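Local coordinates for adenosine monophosphate-protein transferase (Sulfolobus tokodaii, PDB 2EKM) that is of unknown function but belongs to the adenosine-specific kinase family and may phosphorylate adenosine or transfer adenosine monophosphate to proteins, at residues D6-E11 and A75-A80; K69-T74 and T83-I88; V29-E34 and V103-R108. All blocks are in the same frame, centred on the assembly; numbering follows the deposited sequence.

Overall arrangement
From the N terminus, contact 1 brings strand 4-10 back to the end of helix 65-78, closing a loop of more than sixty residues. Contact 3 joins helix 28-37 to the turn after helix 93-101; its loop crosses that of contact 1 and encloses contact 2. Contact 2 closes a short loop, from helix 65-78 to the strand 83-89 that follows it, and also crosses contact 1. Helix 65-78 meets the three-stranded sheet through contact 1 and the five-stranded sheet through contact 2; these contacts touch where Glu11 O meets Tyr87 OH. On the other face of strand 83-89, Phe84 and Ile86 pack against Leu32 of contact 3. Contacts 1 and 3 do not touch.

Contact 1: residues D6-E11 and A75-A80; sequences DVIRVE and ALKIGA
Ile8 of strand 4-10 lies nearest Ile78, in the last turn of helix 65-78, with their CA atoms 6.4 Å apart; Gly79 then leaves the helix with positive phi. Ile8 meets the helix with both branches, CG1-CD1 at a backbone carbonyl oxygen and CG2 at apolar atoms. Its CG1 stands beside the backbone N (chi1 -56°) and the chain turns again at chi2, bringing CD1 to 3.4 Å from Lys77 O. The other branch, CG2, rests on the root of the lysine side chain, 3.7 Å from Lys77 CB. Ile8 CG2 also lies 4.5 Å from Ile78 CG1, a loose apolar touch at the border of the buried core, where Ile78 packs on Val130.

The strand is an outermost one of a three-stranded antiparallel sheet in this chain, and the helix end lies against that sheet. Asp6, Ile8 and Val10 spend their backbone hydrogen bonds on strand 117-123, while Arg9 O looks the other way, toward the helix. Lys77 reaches it: the chain slants across toward the strand, bends at chi3 (63°) and sets NZ 2.7 Å from Arg9 O, with a C=O...N angle of 166°, close to the direction in which the carbonyl points. A water accepts a second hydrogen bond from Lys77 NZ at 2.8 Å. The same water also takes the backbone N-H of Glu11 at 2.9 Å, bridging the lysine to the backbone two residues beyond Arg9. The carboxylate of Glu11 stays apart from the ammonium group, with OE1 5.9 Å from Lys77 NZ. Arg9 sends its own side chain away from the helix, where NH1 bonds Gln126 of the third subunit. Arg128 ties down the helix end by binding Ile78 O through NE, and its NH1 forms a salt bridge with Asp6 OD2.

Contact 2: residues K69-T74 and T83-I88; sequences KLAQQT and TFVIYI
Tyr87 is the main bump of the strand side, its ring pushed against the helix at Leu70, Ala71 and Thr74. The axes of 69-74 and 83-88 run roughly antiparallel, at 149°, and 7.5 Å apart at closest. The helix is the crossover of a beta-alpha-beta unit: strands 57-62 and 83-89 run parallel with strand 44-50 between them.

Leu70 covers one face of the ring, its CB 3.5 Å from the centroid of Tyr87 and 10° off the normal, a CH-pi contact over the centre. Beside it the ring closes on the helix backbone, where CD2 approaches Ala71 N obliquely at 3.2 Å. Val85, the next bump on this face of the strand, fills the helix hollow between Ala71 and Thr74: its CG1 lies 3.9 Å from Ala71 CA, and both methyls meet Thr74 CG2. The small Ala71 side chain, its CB 3.7 Å from Val85 O, lets the backbones come close, the CA atoms of Ala71 and Val85 being 5.4 Å apart.

With chi1 at -65° the Thr74 methyl turns to Val85, while OG1 comes in the ring plane at the edge of Tyr87, 2.5 Å from OH, a short hydrogen bond. Leu70 O is a weak second partner of Thr74 OG1. Glu11 O can only accept, so Tyr87 OH probably donates there, leaving the buried phenol oxygen able to accept.

Contact 3: residues V29-E34 and V103-R108; sequences VEDLYE and VEEVVR
Asp31 and Glu105 are brought together by two torsions: Asp31 CG lies beside its backbone N (chi1 -85°), while Glu105 bends back at chi2 (97°). The contact joins helix 28-37 to a type I turn, Val103 to Val106, which leads into strand 108-113 through a classic beta bulge of Val107 and Arg108 opposite Gln22. The two carboxylates meet at 2.7 Å between Asp31 OD2 and Glu105 OE1, with their planes 56° apart. Oxygens this close suggest that one acid of the pair holds a proton. Lys27 forms salt bridges with Asp31 OD2, Glu105 OE2 and Glu104 OE2, placing a positive charge among the three acids. Asp31 OD1 turns instead to Lys161 of the second subunit, so this acidic cluster also borders a subunit interface.

Beside the acids, toward the five-stranded sheet, the contact is apolar. Asp31 CB leans on Val103 CG1 at 3.8 Å, and Val103 offers its other methyl to Leu32. That leucine also packs on Phe84 and Ile86 of strand 83-89, filling the space between helix, turn and sheet. Its CD2 lies 4.0 Å from Val103 CG2, and 4.4 Å separate the same Leu32 CD2 from Val106 CG2.

Contact 1: residues D6-E11 and A75-A80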
ATOM      1  N   ASP A   6      -3.552  17.766   8.096  1.00 27.09           N
ATOM      2  CA  ASP A   6      -2.845  18.803   7.351  1.00 27.82           C
ATOM      3  C   ASP A   6      -2.745  18.418   5.882  1.00 27.18           C
ATOM      4  O   ASP A   6      -2.647  17.236   5.547  1.00 25.67           O
ATOM      5  CB  ASP A   6      -1.436  18.994   7.916  1.00 30.87           C
ATOM      6  CG  ASP A   6      -1.438  19.636   9.289  1.00 35.49           C
ATOM      7  OD1 ASP A   6      -2.473  20.213   9.680  1.00 37.87           O
ATOM      8  OD2 ASP A   6      -0.399  19.574   9.977  1.00 39.74           O
ATOM      9  N   VAL A   7      -2.786  19.420   5.013  1.00 25.05           N
ATOM     10  CA  VAL A   7      -2.680  19.204   3.574  1.00 23.55           C
ATOM     11  C   VAL A   7      -1.333  19.768   3.149  1.00 23.01           C
ATOM     12  O   VAL A   7      -1.140  20.980   3.139  1.00 24.79           O
ATOM     13  CB  VAL A   7      -3.800  19.938   2.809  1.00 23.54           C
ATOM     14  CG1 VAL A   7      -3.681  19.658   1.313  1.00 21.70           C
ATOM     15  CG2 VAL A   7      -5.164  19.498   3.339  1.00 22.81           C
ATOM     16  N   ILE A   8      -0.407  18.883   2.799  1.00 22.04           N
ATOM     17  CA  ILE A   8       0.939  19.282   2.403  1.00 22.60           C
ATOM     18  C   ILE A   8       1.151  19.366   0.891  1.00 22.03           C
ATOM     19  O   ILE A   8       0.935  18.390   0.172  1.00 20.17           O
ATOM     20  CB  ILE A   8       1.989  18.295   2.983  1.00 24.34           C
ATOM     21  CG1 ILE A   8       1.838  18.208   4.505  1.00 25.49           C
ATOM     22  CG2 ILE A   8       3.400  18.733   2.602  1.00 23.99           C
ATOM     23  CD1 ILE A   8       1.995  19.534   5.218  1.00 25.64           C
ATOM     24  N   ARG A   9       1.582  20.534   0.422  1.00 21.22           N
ATOM     25  CA  ARG A   9       1.858  20.748  -0.994  1.00 22.17           C
ATOM     26  C   ARG A   9       3.257  20.239  -1.317  1.00 22.43           C
ATOM     27  O   ARG A   9       4.236  20.678  -0.716  1.00 23.33           O
ATOM     28  CB  ARG A   9       1.765  22.238  -1.343  1.00 23.47           C
ATOM     29  CG  ARG A   9       2.306  22.595  -2.733  1.00 25.22           C
ATOM     30  CD  ARG A   9       1.572  21.858  -3.851  1.00 24.83           C
ATOM     31  NE  ARG A   9       0.161  22.237  -3.922  1.00 27.26           N
ATOM     32  CZ  ARG A   9      -0.750  21.605  -4.658  1.00 26.22           C
ATOM     33  NH1 ARG A   9      -0.401  20.560  -5.396  1.00 24.84           N
ATOM     34  NH2 ARG A   9      -2.012  22.011  -4.644  1.00 25.90           N
ATOM     35  N   VAL A  10       3.345  19.312  -2.265  1.00 20.94           N
ATOM     36  CA  VAL A  10       4.626  18.742  -2.667  1.00 21.43           C
ATOM     37  C   VAL A  10       5.143  19.427  -3.929  1.00 21.85           C
ATOM     38  O   VAL A  10       4.475  19.417  -4.961  1.00 22.04           O
ATOM     39  CB  VAL A  10       4.494  17.221  -2.937  1.00 20.27           C
ATOM     40  CG1 VAL A  10       5.798  16.672  -3.512  1.00 18.75           C
ATOM     41  CG2 VAL A  10       4.138  16.494  -1.640  1.00 17.83           C
ATOM     42  N   GLU A  11       6.327  20.027  -3.847  1.00 22.20           N
ATOM     43  CA  GLU A  11       6.892  20.702  -5.010  1.00 23.21           C
ATOM     44  C   GLU A  11       7.480  19.691  -5.988  1.00 22.82           C
ATOM     45  O   GLU A  11       8.298  18.854  -5.616  1.00 24.53           O
ATOM     46  CB  GLU A  11       7.978  21.707  -4.597  1.00 22.61           C
ATOM     47  CG  GLU A  11       8.844  22.188  -5.772  1.00 23.58           C
ATOM     48  CD  GLU A  11       9.868  23.246  -5.381  1.00 25.84           C
ATOM     49  OE1 GLU A  11      10.390  23.198  -4.247  1.00 26.40           O
ATOM     50  OE2 GLU A  11      10.166  24.122  -6.220  1.00 25.64           O
ATOM     51  N   ALA A  75      10.285  15.722   2.640  1.00 17.75           N
ATOM     52  CA  ALA A  75      10.257  14.827   3.797  1.00 17.76           C
ATOM     53  C   ALA A  75       9.993  15.609   5.084  1.00 18.92           C
ATOM     54  O   ALA A  75       9.280  15.143   5.975  1.00 19.57           O
ATOM     55  CB  ALA A  75      11.581  14.074   3.908  1.00 17.17           C
ATOM     56  N   LEU A  76      10.580  16.798   5.184  1.00 18.22           N
ATOM     57  CA  LEU A  76      10.390  17.640   6.359  1.00 19.37           C
ATOM     58  C   LEU A  76       8.963  18.177   6.430  1.00 18.23           C
ATOM     59  O   LEU A  76       8.371  18.257   7.504  1.00 16.67           O
ATOM     60  CB  LEU A  76      11.366  18.820   6.329  1.00 20.48           C
ATOM     61  CG  LEU A  76      12.803  18.593   6.801  1.00 23.01           C
ATOM     62  CD1 LEU A  76      13.642  19.806   6.433  1.00 23.81           C
ATOM     63  CD2 LEU A  76      12.827  18.363   8.313  1.00 23.43           C
ATOM     64  N   LYS A  77       8.419  18.559   5.280  1.00 18.59           N
ATOM     65  CA  LYS A  77       7.065  19.099   5.220  1.00 19.31           C
ATOM     66  C   LYS A  77       6.020  18.053   5.600  1.00 19.20           C
ATOM     67  O   LYS A  77       5.032  18.364   6.260  1.00 21.50           O
ATOM     68  CB  LYS A  77       6.799  19.654   3.822  1.00 20.86           C
ATOM     69  CG  LYS A  77       7.684  20.850   3.494  1.00 21.97           C
ATOM     70  CD  LYS A  77       7.729  21.158   2.005  1.00 21.98           C
ATOM     71  CE  LYS A  77       6.371  21.544   1.458  1.00 22.72           C
ATOM     72  NZ  LYS A  77       6.484  22.012   0.047  1.00 23.71           N
ATOM     73  N   ILE A  78       6.231  16.814   5.178  1.00 18.02           N
ATOM     74  CA  ILE A  78       5.302  15.753   5.533  1.00 16.56           C
ATOM     75  C   ILE A  78       5.525  15.500   7.024  1.00 17.24           C
ATOM     76  O   ILE A  78       4.571  15.370   7.792  1.00 18.26           O
ATOM     77  CB  ILE A  78       5.580  14.476   4.723  1.00 16.28           C
ATOM     78  CG1 ILE A  78       5.277  14.733   3.242  1.00 16.30           C
ATOM     79  CG2 ILE A  78       4.739  13.316   5.262  1.00 14.14           C
ATOM     80  CD1 ILE A  78       5.607  13.554   2.322  1.00 15.95           C
ATOM     81  N   GLY A  79       6.796  15.455   7.419  1.00 17.83           N
ATOM     82  CA  GLY A  79       7.163  15.256   8.813  1.00 17.53           C
ATOM     83  C   GLY A  79       6.621  14.029   9.521  1.00 16.49           C
ATOM     84  O   GLY A  79       6.425  14.049  10.737  1.00 18.43           O
ATOM     85  N   ALA A  80       6.394  12.953   8.781  1.00 16.66           N
ATOM     86  CA  ALA A  80       5.864  11.727   9.372  1.00 17.20           C
ATOM     87  C   ALA A  80       6.932  10.639   9.473  1.00 17.10           C
ATOM     88  O   ALA A  80       7.569  10.286   8.479  1.00 17.11           O
ATOM     89  CB  ALA A  80       4.681  11.226   8.554  1.00 17.17           C
TER
HETATM   90  O   HOH W   1       8.005  20.139  -1.461  1.00 19.05           O

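Contact 2: residues K69-T74 and T83-I88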
ATOM      1  N   LYS A  69      18.003  17.815  -2.200  1.00 19.84           N
ATOM      2  CA  LYS A  69      17.388  18.919  -1.463  1.00 21.46           C
ATOM      3  C   LYS A  69      15.866  18.869  -1.538  1.00 19.11           C
ATOM      4  O   LYS A  69      15.178  19.101  -0.545  1.00 16.78           O
ATOM      5  CB  LYS A  69      17.890  20.266  -1.999  1.00 23.33           C
ATOM      6  CG  LYS A  69      19.301  20.622  -1.547  1.00 28.84           C
ATOM      7  CD  LYS A  69      19.700  22.009  -2.031  1.00 32.16           C
ATOM      8  CE  LYS A  69      20.959  22.506  -1.331  1.00 35.10           C
ATOM      9  NZ  LYS A  69      22.152  21.656  -1.598  1.00 36.98           N
ATOM     10  N   LEU A  70      15.341  18.570  -2.718  1.00 18.03           N
ATOM     11  CA  LEU A  70      13.900  18.472  -2.888  1.00 18.69           C
ATOM     12  C   LEU A  70      13.361  17.374  -1.973  1.00 17.63           C
ATOM     13  O   LEU A  70      12.373  17.571  -1.272  1.00 19.13           O
ATOM     14  CB  LEU A  70      13.564  18.149  -4.344  1.00 18.92           C
ATOM     15  CG  LEU A  70      13.778  19.301  -5.325  1.00 19.71           C
ATOM     16  CD1 LEU A  70      13.632  18.805  -6.757  1.00 19.36           C
ATOM     17  CD2 LEU A  70      12.765  20.398  -5.023  1.00 19.90           C
ATOM     18  N   ALA A  71      14.018  16.219  -1.984  1.00 17.77           N
ATOM     19  CA  ALA A  71      13.602  15.094  -1.148  1.00 18.79           C
ATOM     20  C   ALA A  71      13.614  15.480   0.328  1.00 18.92           C
ATOM     21  O   ALA A  71      12.687  15.160   1.066  1.00 19.97           O
ATOM     22  CB  ALA A  71      14.521  13.896  -1.382  1.00 18.52           C
ATOM     23  N   GLN A  72      14.674  16.163   0.753  1.00 19.08           N
ATOM     24  CA  GLN A  72      14.804  16.598   2.142  1.00 18.51           C
ATOM     25  C   GLN A  72      13.652  17.523   2.535  1.00 19.06           C
ATOM     26  O   GLN A  72      13.005  17.334   3.566  1.00 17.85           O
ATOM     27  CB  GLN A  72      16.137  17.334   2.341  1.00 18.27           C
ATOM     28  CG  GLN A  72      17.384  16.442   2.276  1.00 17.00           C
ATOM     29  CD  GLN A  72      18.682  17.241   2.268  1.00 18.62           C
ATOM     30  OE1 GLN A  72      19.765  16.697   2.495  1.00 18.55           O
ATOM     31  NE2 GLN A  72      18.578  18.536   1.992  1.00 16.27           N
ATOM     32  N   GLN A  73      13.405  18.528   1.702  1.00 19.33           N
ATOM     33  CA  GLN A  73      12.344  19.496   1.954  1.00 21.25           C
ATOM     34  C   GLN A  73      10.974  18.834   2.058  1.00 19.64           C
ATOM     35  O   GLN A  73      10.244  19.049   3.023  1.00 20.76           O
ATOM     36  CB  GLN A  73      12.347  20.554   0.847  1.00 22.18           C
ATOM     37  CG  GLN A  73      13.630  21.368   0.817  1.00 26.55           C
ATOM     38  CD  GLN A  73      13.885  22.042  -0.518  1.00 29.44           C
ATOM     39  OE1 GLN A  73      14.927  22.662  -0.715  1.00 34.02           O
ATOM     40  NE2 GLN A  73      12.939  21.919  -1.442  1.00 31.08           N
ATOM     41  N   THR A  74      10.631  18.024   1.063  1.00 18.82           N
ATOM     42  CA  THR A  74       9.351  17.336   1.062  1.00 18.89           C
ATOM     43  C   THR A  74       9.209  16.418   2.279  1.00 17.74           C
ATOM     44  O   THR A  74       8.145  16.356   2.890  1.00 15.82           O
ATOM     45  CB  THR A  74       9.168  16.540  -0.250  1.00 19.20           C
ATOM     46  OG1 THR A  74       9.096  17.465  -1.346  1.00 16.93           O
ATOM     47  CG2 THR A  74       7.890  15.705  -0.216  1.00 16.24           C
ATOM     48  N   THR A  83       8.708   7.894   6.712  1.00 18.75           N
ATOM     49  CA  THR A  83       8.306   8.266   5.362  1.00 18.52           C
ATOM     50  C   THR A  83       9.574   8.411   4.519  1.00 17.85           C
ATOM     51  O   THR A  83      10.589   8.914   5.002  1.00 17.03           O
ATOM     52  CB  THR A  83       7.573   9.634   5.344  1.00 17.18           C
ATOM     53  OG1 THR A  83       6.405   9.568   6.168  1.00 16.67           O
ATOM     54  CG2 THR A  83       7.160  10.001   3.923  1.00 19.22           C
ATOM     55  N   PHE A  84       9.532   7.943   3.276  1.00 17.99           N
ATOM     56  CA  PHE A  84      10.678   8.112   2.401  1.00 17.52           C
ATOM     57  C   PHE A  84      10.200   8.871   1.170  1.00 19.42           C
ATOM     58  O   PHE A  84       9.044   8.743   0.755  1.00 19.24           O
ATOM     59  CB  PHE A  84      11.338   6.761   2.045  1.00 17.54           C
ATOM     60  CG  PHE A  84      10.543   5.891   1.103  1.00 18.03           C
ATOM     61  CD1 PHE A  84      10.540   6.139  -0.266  1.00 18.00           C
ATOM     62  CD2 PHE A  84       9.859   4.778   1.579  1.00 16.74           C
ATOM     63  CE1 PHE A  84       9.869   5.287  -1.149  1.00 15.35           C
ATOM     64  CE2 PHE A  84       9.187   3.921   0.706  1.00 16.71           C
ATOM     65  CZ  PHE A  84       9.195   4.178  -0.662  1.00 16.13           C
ATOM     66  N   VAL A  85      11.084   9.695   0.621  1.00 17.14           N
ATOM     67  CA  VAL A  85      10.771  10.503  -0.546  1.00 17.93           C
ATOM     68  C   VAL A  85      11.883  10.367  -1.570  1.00 18.46           C
ATOM     69  O   VAL A  85      13.064  10.472  -1.233  1.00 19.06           O
ATOM     70  CB  VAL A  85      10.630  12.004  -0.174  1.00 17.41           C
ATOM     71  CG1 VAL A  85      10.389  12.839  -1.432  1.00 17.76           C
ATOM     72  CG2 VAL A  85       9.483  12.193   0.808  1.00 13.99           C
ATOM     73  N   ILE A  86      11.497  10.124  -2.818  1.00 18.02           N
ATOM     74  CA  ILE A  86      12.451   9.987  -3.909  1.00 17.71           C
ATOM     75  C   ILE A  86      12.092  10.939  -5.046  1.00 19.97           C
ATOM     76  O   ILE A  86      10.934  11.033  -5.449  1.00 19.65           O
ATOM     77  CB  ILE A  86      12.456   8.554  -4.503  1.00 17.54           C
ATOM     78  CG1 ILE A  86      12.878   7.530  -3.446  1.00 16.33           C
ATOM     79  CG2 ILE A  86      13.413   8.495  -5.684  1.00 15.75           C
ATOM     80  CD1 ILE A  86      12.754   6.085  -3.924  1.00 15.64           C
ATOM     81  N   TYR A  87      13.096  11.651  -5.544  1.00 19.06           N
ATOM     82  CA  TYR A  87      12.922  12.556  -6.670  1.00 18.22           C
ATOM     83  C   TYR A  87      13.824  12.003  -7.761  1.00 17.44           C
ATOM     84  O   TYR A  87      14.969  11.642  -7.491  1.00 14.78           O
ATOM     85  CB  TYR A  87      13.360  13.978  -6.306  1.00 17.29           C
ATOM     86  CG  TYR A  87      12.281  14.803  -5.648  1.00 17.71           C
ATOM     87  CD1 TYR A  87      11.376  15.538  -6.411  1.00 18.06           C
ATOM     88  CD2 TYR A  87      12.156  14.845  -4.261  1.00 17.25           C
ATOM     89  CE1 TYR A  87      10.373  16.292  -5.810  1.00 17.14           C
ATOM     90  CE2 TYR A  87      11.156  15.594  -3.648  1.00 16.18           C
ATOM     91  CZ  TYR A  87      10.269  16.315  -4.430  1.00 17.67           C
ATOM     92  OH  TYR A  87       9.274  17.052  -3.833  1.00 17.20           O
ATOM     93  N   ILE A  88      13.311  11.919  -8.983  1.00 17.42           N
ATOM     94  CA  ILE A  88      14.109  11.410 -10.094  1.00 17.90           C
ATOM     95  C   ILE A  88      13.969  12.292 -11.325  1.00 19.54           C
ATOM     96  O   ILE A  88      12.958  12.965 -11.513  1.00 20.02           O
ATOM     97  CB  ILE A  88      13.711   9.958 -10.488  1.00 17.83           C
ATOM     98  CG1 ILE A  88      12.251   9.915 -10.949  1.00 17.27           C
ATOM     99  CG2 ILE A  88      13.951   9.013  -9.311  1.00 17.07           C
ATOM    100  CD1 ILE A  88      11.799   8.552 -11.451  1.00 14.22           C
TER

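Contact 3: residues V29-E34 and V103-R108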
ATOM      1  N   VAL A  29      17.829   3.766   3.326  1.00 17.52           N
ATOM      2  CA  VAL A  29      18.593   4.697   2.499  1.00 18.25           C
ATOM      3  C   VAL A  29      19.579   4.037   1.539  1.00 17.62           C
ATOM      4  O   VAL A  29      19.530   4.283   0.332  1.00 17.97           O
ATOM      5  CB  VAL A  29      19.363   5.711   3.378  1.00 19.97           C
ATOM      6  CG1 VAL A  29      20.051   6.748   2.502  1.00 19.91           C
ATOM      7  CG2 VAL A  29      18.408   6.383   4.343  1.00 19.67           C
ATOM      8  N   GLU A  30      20.478   3.208   2.060  1.00 16.98           N
ATOM      9  CA  GLU A  30      21.453   2.553   1.192  1.00 19.17           C
ATOM     10  C   GLU A  30      20.791   1.595   0.206  1.00 17.96           C
ATOM     11  O   GLU A  30      21.244   1.466  -0.927  1.00 17.78           O
ATOM     12  CB  GLU A  30      22.512   1.800   2.013  1.00 21.72           C
ATOM     13  CG  GLU A  30      23.332   2.690   2.938  1.00 28.85           C
ATOM     14  CD  GLU A  30      24.663   2.063   3.334  1.00 31.75           C
ATOM     15  OE1 GLU A  30      25.174   1.205   2.582  1.00 35.59           O
ATOM     16  OE2 GLU A  30      25.208   2.440   4.392  1.00 31.95           O
ATOM     17  N   ASP A  31      19.725   0.923   0.634  1.00 17.30           N
ATOM     18  CA  ASP A  31      19.030  -0.006  -0.247  1.00 17.78           C
ATOM     19  C   ASP A  31      18.334   0.727  -1.394  1.00 17.63           C
ATOM     20  O   ASP A  31      18.343   0.293  -2.539  1.00 17.89           O
ATOM     21  CB  ASP A  31      17.998  -0.770   0.585  1.00 16.37           C
ATOM     22  CG  ASP A  31      18.672  -1.958   1.256  1.00 17.67           C
ATOM     23  OD1 ASP A  31      19.900  -1.944   1.346  1.00 16.91           O
ATOM     24  OD2 ASP A  31      17.971  -2.874   1.679  1.00 16.77           O
ATOM     25  N   LEU A  32      17.727   1.867  -1.091  1.00 16.19           N
ATOM     26  CA  LEU A  32      17.075   2.646  -2.137  1.00 17.30           C
ATOM     27  C   LEU A  32      18.148   3.211  -3.075  1.00 16.91           C
ATOM     28  O   LEU A  32      18.003   3.170  -4.295  1.00 17.29           O
ATOM     29  CB  LEU A  32      16.240   3.777  -1.522  1.00 17.11           C
ATOM     30  CG  LEU A  32      14.923   3.343  -0.864  1.00 17.48           C
ATOM     31  CD1 LEU A  32      14.262   4.523  -0.162  1.00 16.64           C
ATOM     32  CD2 LEU A  32      13.994   2.763  -1.926  1.00 18.27           C
ATOM     33  N   TYR A  33      19.233   3.723  -2.502  1.00 16.62           N
ATOM     34  CA  TYR A  33      20.309   4.283  -3.312  1.00 17.26           C
ATOM     35  C   TYR A  33      20.843   3.225  -4.271  1.00 18.98           C
ATOM     36  O   TYR A  33      21.008   3.477  -5.464  1.00 19.91           O
ATOM     37  CB  TYR A  33      21.466   4.780  -2.431  1.00 17.59           C
ATOM     38  CG  TYR A  33      22.688   5.150  -3.246  1.00 18.00           C
ATOM     39  CD1 TYR A  33      22.802   6.408  -3.841  1.00 18.30           C
ATOM     40  CD2 TYR A  33      23.678   4.201  -3.516  1.00 20.75           C
ATOM     41  CE1 TYR A  33      23.865   6.713  -4.693  1.00 21.96           C
ATOM     42  CE2 TYR A  33      24.744   4.492  -4.371  1.00 21.80           C
ATOM     43  CZ  TYR A  33      24.828   5.747  -4.956  1.00 21.91           C
ATOM     44  OH  TYR A  33      25.859   6.022  -5.819  1.00 21.81           O
ATOM     45  N   GLU A  34      21.116   2.038  -3.734  1.00 18.75           N
ATOM     46  CA  GLU A  34      21.650   0.940  -4.523  1.00 17.86           C
ATOM     47  C   GLU A  34      20.768   0.482  -5.679  1.00 18.06           C
ATOM     48  O   GLU A  34      21.245   0.334  -6.803  1.00 18.32           O
ATOM     49  CB  GLU A  34      21.958  -0.251  -3.610  1.00 19.41           C
ATOM     50  CG  GLU A  34      23.217  -0.069  -2.779  1.00 20.82           C
ATOM     51  CD  GLU A  34      23.467  -1.213  -1.809  1.00 21.43           C
ATOM     52  OE1 GLU A  34      23.112  -2.367  -2.127  1.00 24.52           O
ATOM     53  OE2 GLU A  34      24.036  -0.959  -0.730  1.00 20.88           O
ATOM     54  N   VAL A 103      12.196  -3.538  -2.364  1.00 16.46           N
ATOM     55  CA  VAL A 103      13.193  -3.253  -1.338  1.00 16.20           C
ATOM     56  C   VAL A 103      12.632  -3.824  -0.039  1.00 17.30           C
ATOM     57  O   VAL A 103      11.535  -3.454   0.381  1.00 15.72           O
ATOM     58  CB  VAL A 103      13.437  -1.732  -1.200  1.00 18.75           C
ATOM     59  CG1 VAL A 103      14.243  -1.439   0.061  1.00 16.37           C
ATOM     60  CG2 VAL A 103      14.192  -1.223  -2.425  1.00 15.78           C
ATOM     61  N   GLU A 104      13.388  -4.725   0.591  1.00 16.36           N
ATOM     62  CA  GLU A 104      12.940  -5.391   1.814  1.00 17.06           C
ATOM     63  C   GLU A 104      12.487  -4.523   2.985  1.00 17.15           C
ATOM     64  O   GLU A 104      11.760  -5.008   3.855  1.00 17.17           O
ATOM     65  CB  GLU A 104      14.000  -6.394   2.292  1.00 16.92           C
ATOM     66  CG  GLU A 104      15.401  -5.827   2.497  1.00 18.89           C
ATOM     67  CD  GLU A 104      16.390  -6.910   2.908  1.00 20.09           C
ATOM     68  OE1 GLU A 104      16.183  -8.067   2.494  1.00 20.17           O
ATOM     69  OE2 GLU A 104      17.371  -6.609   3.627  1.00 19.38           O
ATOM     70  N   GLU A 105      12.904  -3.257   3.023  1.00 16.51           N
ATOM     71  CA  GLU A 105      12.493  -2.348   4.088  1.00 16.62           C
ATOM     72  C   GLU A 105      11.172  -1.644   3.758  1.00 17.05           C
ATOM     73  O   GLU A 105      10.404  -1.267   4.633  1.00 15.38           O
ATOM     74  CB  GLU A 105      13.600  -1.311   4.283  1.00 18.19           C
ATOM     75  CG  GLU A 105      14.748  -1.838   5.145  1.00 17.61           C
ATOM     76  CD  GLU A 105      15.860  -2.334   4.248  1.00 18.08           C
ATOM     77  OE1 GLU A 105      15.887  -1.956   3.085  1.00 16.92           O
ATOM     78  OE2 GLU A 105      16.694  -3.102   4.726  1.00 20.42           O
ATOM     79  N   VAL A 106      10.920  -1.444   2.467  1.00 16.41           N
ATOM     80  CA  VAL A 106       9.719  -0.742   2.018  1.00 15.71           C
ATOM     81  C   VAL A 106       8.419  -1.428   2.445  1.00 16.45           C
ATOM     82  O   VAL A 106       8.212  -2.605   2.184  1.00 15.55           O
ATOM     83  CB  VAL A 106       9.740  -0.566   0.472  1.00 15.08           C
ATOM     84  CG1 VAL A 106       8.423   0.029  -0.024  1.00 14.66           C
ATOM     85  CG2 VAL A 106      10.897   0.345   0.075  1.00 16.70           C
ATOM     86  N   VAL A 107       7.543  -0.673   3.100  1.00 17.12           N
ATOM     87  CA  VAL A 107       6.263  -1.198   3.559  1.00 16.56           C
ATOM     88  C   VAL A 107       5.184  -0.963   2.501  1.00 17.21           C
ATOM     89  O   VAL A 107       4.357  -1.840   2.222  1.00 15.53           O
ATOM     90  CB  VAL A 107       5.837  -0.520   4.880  1.00 17.59           C
ATOM     91  CG1 VAL A 107       4.470  -1.031   5.319  1.00 22.10           C
ATOM     92  CG2 VAL A 107       6.869  -0.804   5.956  1.00 18.16           C
ATOM     93  N   ARG A 108       5.203   0.224   1.910  1.00 16.00           N
ATOM     94  CA  ARG A 108       4.237   0.583   0.882  1.00 17.91           C
ATOM     95  C   ARG A 108       4.618   1.906   0.240  1.00 18.14           C
ATOM     96  O   ARG A 108       5.494   2.618   0.741  1.00 16.24           O
ATOM     97  CB  ARG A 108       2.839   0.708   1.481  1.00 19.85           C
ATOM     98  CG  ARG A 108       2.756   1.694   2.631  1.00 22.98           C
ATOM     99  CD  ARG A 108       1.317   1.915   3.040  1.00 25.96           C
ATOM    100  NE  ARG A 108       1.238   2.571   4.335  1.00 24.93           N
ATOM    101  CZ  ARG A 108       0.122   3.064   4.854  1.00 25.68           C
ATOM    102  NH1 ARG A 108      -1.019   2.979   4.182  1.00 24.61           N
ATOM    103  NH2 ARG A 108       0.150   3.635   6.051  1.00 25.34           N
TER